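Local atomic coordinates of lytic polysaccharide monooxygenase ([Kitasatospora] papulosa, PDB entry 6NDQ), a protein that probably cleaves glycosidic bonds of cellulose or a related crystalline polysaccharide by copper-dependent oxidation. Residues L102-S107 with Q147-P152; D111-Y116 with A138-Y143. One frame throughout, in Å; residues are numbered along the deposited sequence.

Interaction 1 of 2, residues L102-S107 with Q147-P152; sequences LYDQAS and QNYEIP
L102 and Y149 face each other as an antiparallel hydrogen-bonded pair, and their backbone polar atoms satisfy one another. L102 N gives a nearly straight bond to Y149 O (2.7 Å), while Y149 N returns a longer one to L102 O. That carbonyl oxygen takes a second donor, the side-chain amide ND2 of N148 at 3.2 Å; the two N-H groups reach it from opposite faces of the carbonyl plane. N148 can do this because its CG stands beside its own backbone N (chi1 -67°), which also brings ND2 in at the edge of the Y103 ring. Past the non-hydrogen-bonded pair Y103-N148, D104 N donates to Q147 O at 2.8 Å.

On the face of the sheet that carries L102 and Y149, the Y149 hydroxyl donates to D104 OD2 at 2.5 Å, a short bond on the anti lone pair of the carboxylate, whose plane is turned 47° from the ring. H108 N also donates to OD2 and G109 N to the tyrosine oxygen, so both buried oxygens have a further backbone partner. L102 CD1 meets I151 CD1 at 3.7 Å on the same face. At the outer end, the Q147 side chain runs alongside Y103 and offers NE2 weakly to Q105 O; one water bonds Y103 OH and, weakly, Q147 NE2. S107 N closes a type I turn onto D104 O.

Strand 97-104 thus pairs here with edge strand 148-154 and on its other side with 2-6, forming the three-stranded antiparallel sheet of an immunoglobulin-like beta-sandwich, the core fold of lytic polysaccharide monooxygenases.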
loop_
_atom_site.group_PDB
_atom_site.type_symbol
_atom_site.label_atom_id
_atom_site.label_comp_id
_atom_site.label_asym_id
_atom_site.label_seq_id
_atom_site.Cartn_x
_atom_site.Cartn_y
_atom_site.Cartn_z
ATOM N N LEU A 102 -7.588 -4.540 -6.189
ATOM C CA LEU A 102 -6.714 -3.718 -7.009
ATOM C C LEU A 102 -7.486 -3.189 -8.218
ATOM O O LEU A 102 -8.502 -3.763 -8.640
ATOM C CB LEU A 102 -5.460 -4.486 -7.451
ATOM C CG LEU A 102 -4.523 -4.818 -6.280
ATOM C CD1 LEU A 102 -4.825 -6.211 -5.754
ATOM C CD2 LEU A 102 -3.003 -4.656 -6.596
ATOM N N TYR A 103 -7.034 -2.041 -8.717
ATOM C CA TYR A 103 -7.492 -1.483 -9.978
ATOM C C TYR A 103 -6.307 -1.394 -10.933
ATOM O O TYR A 103 -5.259 -0.844 -10.577
ATOM C CB TYR A 103 -8.137 -0.108 -9.779
ATOM C CG TYR A 103 -8.576 0.481 -11.084
ATOM C CD1 TYR A 103 -9.608 -0.103 -11.809
ATOM C CD2 TYR A 103 -7.948 1.594 -11.612
ATOM C CE1 TYR A 103 -10.014 0.418 -13.012
ATOM C CE2 TYR A 103 -8.349 2.122 -12.821
ATOM C CZ TYR A 103 -9.385 1.528 -13.517
ATOM O OH TYR A 103 -9.801 2.044 -14.728
ATOM N N ASP A 104 -6.479 -1.937 -12.144
ATOM C CA ASP A 104 -5.424 -2.060 -13.150
ATOM C C ASP A 104 -6.000 -1.609 -14.484
ATOM O O ASP A 104 -6.531 -2.432 -15.236
ATOM C CB ASP A 104 -4.922 -3.481 -13.213
ATOM C CG ASP A 104 -3.944 -3.708 -14.355
ATOM O OD1 ASP A 104 -3.464 -2.717 -14.955
ATOM O OD2 ASP A 104 -3.643 -4.882 -14.631
ATOM N N GLN A 105 -5.869 -0.316 -14.784
ATOM C CA GLN A 105 -6.482 0.219 -15.995
ATOM C C GLN A 105 -6.105 -0.608 -17.222
ATOM O O GLN A 105 -6.975 -1.001 -18.009
ATOM C CB GLN A 105 -6.082 1.680 -16.189
ATOM C CG GLN A 105 -6.773 2.346 -17.365
ATOM C CD GLN A 105 -6.205 1.908 -18.703
ATOM O OE1 GLN A 105 -4.995 1.705 -18.836
ATOM N NE2 GLN A 105 -7.077 1.748 -19.702
ATOM N N ALA A 106 -4.811 -0.878 -17.399
ATOM C CA ALA A 106 -4.306 -1.495 -18.621
ATOM C C ALA A 106 -4.437 -3.017 -18.648
ATOM O O ALA A 106 -3.973 -3.641 -19.615
ATOM C CB ALA A 106 -2.839 -1.108 -18.826
ATOM N N SER A 107 -5.051 -3.624 -17.632
ATOM C CA SER A 107 -5.233 -5.076 -17.564
ATOM C C SER A 107 -3.934 -5.818 -17.882
ATOM O O SER A 107 -3.819 -6.517 -18.887
ATOM C CB SER A 107 -6.361 -5.536 -18.494
ATOM O OG SER A 107 -7.555 -4.853 -18.208
ATOM N N GLN A 147 -9.360 -5.548 -15.256
ATOM C CA GLN A 147 -9.230 -4.208 -14.707
ATOM C C GLN A 147 -9.360 -4.163 -13.193
ATOM O O GLN A 147 -9.010 -3.144 -12.590
ATOM C CB GLN A 147 -10.265 -3.283 -15.329
ATOM C CG GLN A 147 -9.900 -2.858 -16.735
ATOM C CD GLN A 147 -10.657 -1.629 -17.148
ATOM O OE1 GLN A 147 -11.825 -1.709 -17.520
ATOM N NE2 GLN A 147 -10.005 -0.478 -17.072
ATOM N N ASN A 148 -9.882 -5.224 -12.575
ATOM C CA ASN A 148 -9.942 -5.339 -11.124
ATOM C C ASN A 148 -9.524 -6.742 -10.728
ATOM O O ASN A 148 -9.951 -7.725 -11.348
ATOM C CB ASN A 148 -11.340 -5.020 -10.595
ATOM C CG ASN A 148 -11.703 -3.569 -10.795
ATOM O OD1 ASN A 148 -12.353 -3.219 -11.777
ATOM N ND2 ASN A 148 -11.247 -2.708 -9.887
ATOM N N TYR A 149 -8.652 -6.816 -9.731
ATOM C CA TYR A 149 -8.271 -8.056 -9.079
ATOM C C TYR A 149 -8.723 -7.998 -7.629
ATOM O O TYR A 149 -8.578 -6.965 -6.967
ATOM C CB TYR A 149 -6.753 -8.287 -9.134
ATOM C CG TYR A 149 -6.149 -8.003 -10.490
ATOM C CD1 TYR A 149 -6.494 -8.771 -11.598
ATOM C CD2 TYR A 149 -5.247 -6.959 -10.667
ATOM C CE1 TYR A 149 -5.957 -8.513 -12.826
ATOM C CE2 TYR A 149 -4.689 -6.691 -11.909
ATOM C CZ TYR A 149 -5.051 -7.477 -12.984
ATOM O OH TYR A 149 -4.525 -7.230 -14.226
ATOM N N GLU A 150 -9.246 -9.112 -7.131
ATOM C CA GLU A 150 -9.666 -9.222 -5.741
ATOM C C GLU A 150 -8.929 -10.384 -5.100
ATOM O O GLU A 150 -8.902 -11.484 -5.656
ATOM C CB GLU A 150 -11.181 -9.429 -5.623
ATOM C CG GLU A 150 -12.004 -8.176 -5.835
ATOM C CD GLU A 150 -13.495 -8.459 -5.768
ATOM O OE1 GLU A 150 -13.928 -9.186 -4.841
ATOM O OE2 GLU A 150 -14.229 -7.970 -6.654
ATOM N N ILE A 151 -8.320 -10.133 -3.948
ATOM C CA ILE A 151 -7.606 -11.150 -3.184
ATOM C C ILE A 151 -8.352 -11.358 -1.873
ATOM O O ILE A 151 -8.370 -10.458 -1.013
ATOM C CB ILE A 151 -6.149 -10.753 -2.923
ATOM C CG1 ILE A 151 -5.462 -10.371 -4.231
ATOM C CG2 ILE A 151 -5.418 -11.891 -2.188
ATOM C CD1 ILE A 151 -4.358 -9.398 -4.006
ATOM N N PRO A 152 -8.974 -12.513 -1.668
ATOM C CA PRO A 152 -9.618 -12.783 -0.379
ATOM C C PRO A 152 -8.557 -13.124 0.660
ATOM O O PRO A 152 -7.610 -13.870 0.389
ATOM C CB PRO A 152 -10.540 -13.971 -0.682
ATOM C CG PRO A 152 -9.864 -14.683 -1.824
ATOM C CD PRO A 152 -9.137 -13.620 -2.632
HETATM O O HOH W 1 -12.187 1.625 -16.085
#

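Interaction 2 of 2, residues D111-Y116 with A138-Y143; sequences DYFQVY and AETGRY
With chi1 at 74°, T140 places OG1 between its backbone N and carbonyl carbon, facing F113, whose ring is swung beside its own backbone N (chi1 -65°) toward T140 and Y143. OG1 accepts from F113 N at 3.0 Å and donates to G141 O in the carbonyl plane, so one hydroxyl links the strand to the loop that leaves its partner. T140 N answers with a bond to F113 O, also 3.0 Å. Beyond it the F113 ring sends its CE2 edge over one face of Y143, 3.5 Å from CD1, in a T-shaped stack with perpendicular planes and centroids 5.0 Å apart. The F113 ring also stacks with W168, and the Y143 hydroxyl bonds E150 O.

Toward the other end, V115 and A138 form a hydrogen-bonded pair: V115 N reaches A138 O at 2.8 Å almost in line, and A138 N bonds V115 O in return. Their CB atoms touch on the face that also bears F113. Across the sheet, extended Q114 and E139 lie side by side, joined by a weak NE2-OE2 bond, while Y116 OH donates to Q114 OE1 from above the amide plane. This is an antiparallel edge pairing of a beta-sandwich, where strand 134-139 borders 110-118 and just past its end the T140 hydroxyl takes the F113 N-H.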
loop_
_atom_site.group_PDB
_atom_site.type_symbol
_atom_site.label_atom_id
_atom_site.label_comp_id
_atom_site.label_asym_id
_atom_site.label_seq_id
_atom_site.Cartn_x
_atom_site.Cartn_y
_atom_site.Cartn_z
ATOM N N ASP A 111 1.194 -12.360 -12.198
ATOM C CA ASP A 111 1.758 -13.687 -11.997
ATOM C C ASP A 111 1.360 -14.241 -10.643
ATOM O O ASP A 111 1.135 -15.449 -10.492
ATOM C CB ASP A 111 3.276 -13.638 -12.097
ATOM C CG ASP A 111 3.758 -13.341 -13.488
ATOM O OD1 ASP A 111 2.928 -13.324 -14.407
ATOM O OD2 ASP A 111 4.978 -13.144 -13.664
ATOM N N TYR A 112 1.322 -13.375 -9.641
ATOM C CA TYR A 112 0.897 -13.741 -8.301
ATOM C C TYR A 112 0.766 -12.457 -7.499
ATOM O O TYR A 112 1.268 -11.401 -7.893
ATOM C CB TYR A 112 1.891 -14.690 -7.621
ATOM C CG TYR A 112 3.279 -14.111 -7.516
ATOM C CD1 TYR A 112 3.636 -13.283 -6.449
ATOM C CD2 TYR A 112 4.238 -14.380 -8.482
ATOM C CE1 TYR A 112 4.895 -12.747 -6.350
ATOM C CE2 TYR A 112 5.511 -13.846 -8.386
ATOM C CZ TYR A 112 5.830 -13.029 -7.318
ATOM O OH TYR A 112 7.090 -12.497 -7.207
ATOM N N PHE A 113 0.086 -12.580 -6.361
ATOM C CA PHE A 113 0.034 -11.561 -5.327
ATOM C C PHE A 113 0.488 -12.144 -3.996
ATOM O O PHE A 113 0.109 -13.266 -3.635
ATOM C CB PHE A 113 -1.378 -11.041 -5.131
ATOM C CG PHE A 113 -1.947 -10.312 -6.310
ATOM C CD1 PHE A 113 -1.730 -8.954 -6.473
ATOM C CD2 PHE A 113 -2.750 -10.969 -7.216
ATOM C CE1 PHE A 113 -2.284 -8.263 -7.540
ATOM C CE2 PHE A 113 -3.312 -10.294 -8.289
ATOM C CZ PHE A 113 -3.077 -8.935 -8.459
ATOM N N GLN A 114 1.234 -11.351 -3.233
ATOM C CA GLN A 114 1.484 -11.622 -1.823
ATOM C C GLN A 114 0.831 -10.529 -0.995
ATOM O O GLN A 114 0.967 -9.345 -1.315
ATOM C CB GLN A 114 2.977 -11.688 -1.542
ATOM C CG GLN A 114 3.628 -12.859 -2.270
ATOM C CD GLN A 114 5.134 -12.881 -2.121
ATOM O OE1 GLN A 114 5.761 -11.853 -1.880
ATOM N NE2 GLN A 114 5.722 -14.058 -2.255
ATOM N N VAL A 115 0.091 -10.919 0.038
ATOM C CA VAL A 115 -0.445 -9.962 0.999
ATOM C C VAL A 115 0.177 -10.272 2.349
ATOM O O VAL A 115 0.076 -11.405 2.841
ATOM C CB VAL A 115 -1.975 -10.004 1.076
ATOM C CG1 VAL A 115 -2.469 -8.975 2.113
ATOM C CG2 VAL A 115 -2.566 -9.716 -0.292
ATOM N N TYR A 116 0.831 -9.273 2.936
ATOM C CA TYR A 116 1.384 -9.326 4.282
ATOM C C TYR A 116 0.584 -8.387 5.172
ATOM O O TYR A 116 -0.012 -7.420 4.687
ATOM C CB TYR A 116 2.852 -8.886 4.310
ATOM C CG TYR A 116 3.813 -9.710 3.493
ATOM C CD1 TYR A 116 3.975 -9.474 2.140
ATOM C CD2 TYR A 116 4.573 -10.695 4.097
ATOM C CE1 TYR A 116 4.875 -10.228 1.377
ATOM C CE2 TYR A 116 5.482 -11.444 3.359
ATOM C CZ TYR A 116 5.616 -11.209 2.002
ATOM O OH TYR A 116 6.515 -11.963 1.276
ATOM N N ALA A 138 -1.820 -13.826 2.756
ATOM C CA ALA A 138 -2.431 -14.381 1.554
ATOM C C ALA A 138 -1.357 -14.503 0.481
ATOM O O ALA A 138 -0.443 -13.677 0.419
ATOM C CB ALA A 138 -3.598 -13.512 1.055
ATOM N N GLU A 139 -1.445 -15.558 -0.332
ATOM C CA GLU A 139 -0.577 -15.665 -1.499
ATOM C C GLU A 139 -1.340 -16.399 -2.589
ATOM O O GLU A 139 -1.929 -17.451 -2.333
ATOM C CB GLU A 139 0.728 -16.400 -1.194
ATOM C CG GLU A 139 1.679 -16.287 -2.360
ATOM C CD GLU A 139 3.077 -16.785 -2.052
ATOM O OE1 GLU A 139 3.329 -17.218 -0.907
ATOM O OE2 GLU A 139 3.919 -16.772 -2.985
ATOM N N THR A 140 -1.320 -15.856 -3.796
ATOM C CA THR A 140 -2.176 -16.362 -4.855
ATOM C C THR A 140 -1.348 -16.908 -6.001
ATOM O O THR A 140 -0.137 -16.704 -6.091
ATOM C CB THR A 140 -3.105 -15.285 -5.419
ATOM O OG1 THR A 140 -2.352 -14.388 -6.239
ATOM C CG2 THR A 140 -3.826 -14.514 -4.290
ATOM N N GLY A 141 -2.056 -17.604 -6.885
ATOM C CA GLY A 141 -1.554 -17.950 -8.191
ATOM C C GLY A 141 -1.802 -16.829 -9.176
ATOM O O GLY A 141 -2.143 -15.700 -8.810
ATOM N N ARG A 142 -1.614 -17.156 -10.452
ATOM C CA ARG A 142 -1.784 -16.184 -11.527
ATOM C C ARG A 142 -3.219 -15.662 -11.593
ATOM O O ARG A 142 -4.183 -16.393 -11.332
ATOM C CB ARG A 142 -1.378 -16.822 -12.861
ATOM C CG ARG A 142 -1.793 -16.056 -14.097
ATOM C CD ARG A 142 -1.291 -16.696 -15.395
ATOM N NE ARG A 142 -1.898 -16.001 -16.524
ATOM C CZ ARG A 142 -3.064 -16.334 -17.064
ATOM N NH1 ARG A 142 -3.739 -17.380 -16.594
ATOM N NH2 ARG A 142 -3.548 -15.623 -18.078
ATOM N N TYR A 143 -3.352 -14.373 -11.915
ATOM C CA TYR A 143 -4.614 -13.761 -12.305
ATOM C C TYR A 143 -4.533 -13.389 -13.779
ATOM O O TYR A 143 -3.579 -12.727 -14.204
ATOM C CB TYR A 143 -4.917 -12.499 -11.492
ATOM C CG TYR A 143 -5.498 -12.724 -10.112
ATOM C CD1 TYR A 143 -4.766 -13.382 -9.125
ATOM C CD2 TYR A 143 -6.751 -12.230 -9.776
ATOM C CE1 TYR A 143 -5.278 -13.576 -7.856
ATOM C CE2 TYR A 143 -7.274 -12.418 -8.493
ATOM C CZ TYR A 143 -6.526 -13.090 -7.540
ATOM O OH TYR A 143 -7.009 -13.295 -6.256
#

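The two contacts lie about 12 Å apart, centre to centre, on different sheets. Along the chain the order is 102-107, 111-116, 138-143, 147-152: strand 97-104 leads into 110-118, strand 134-139 into 148-154, and interaction 2 falls wholly between the two halves of interaction 1. In these two steps the chain passes from one sheet to the other, as in a beta-sandwich. The sheets meet face to face where I151 CD1 packs on F113 CG at 3.5 Å and Y149 CD2 on F113 CZ; I151 CG2 also touches T140 CG2 at 3.7 Å. F113 is thus shared, joining both pairings in one hydrophobic interior.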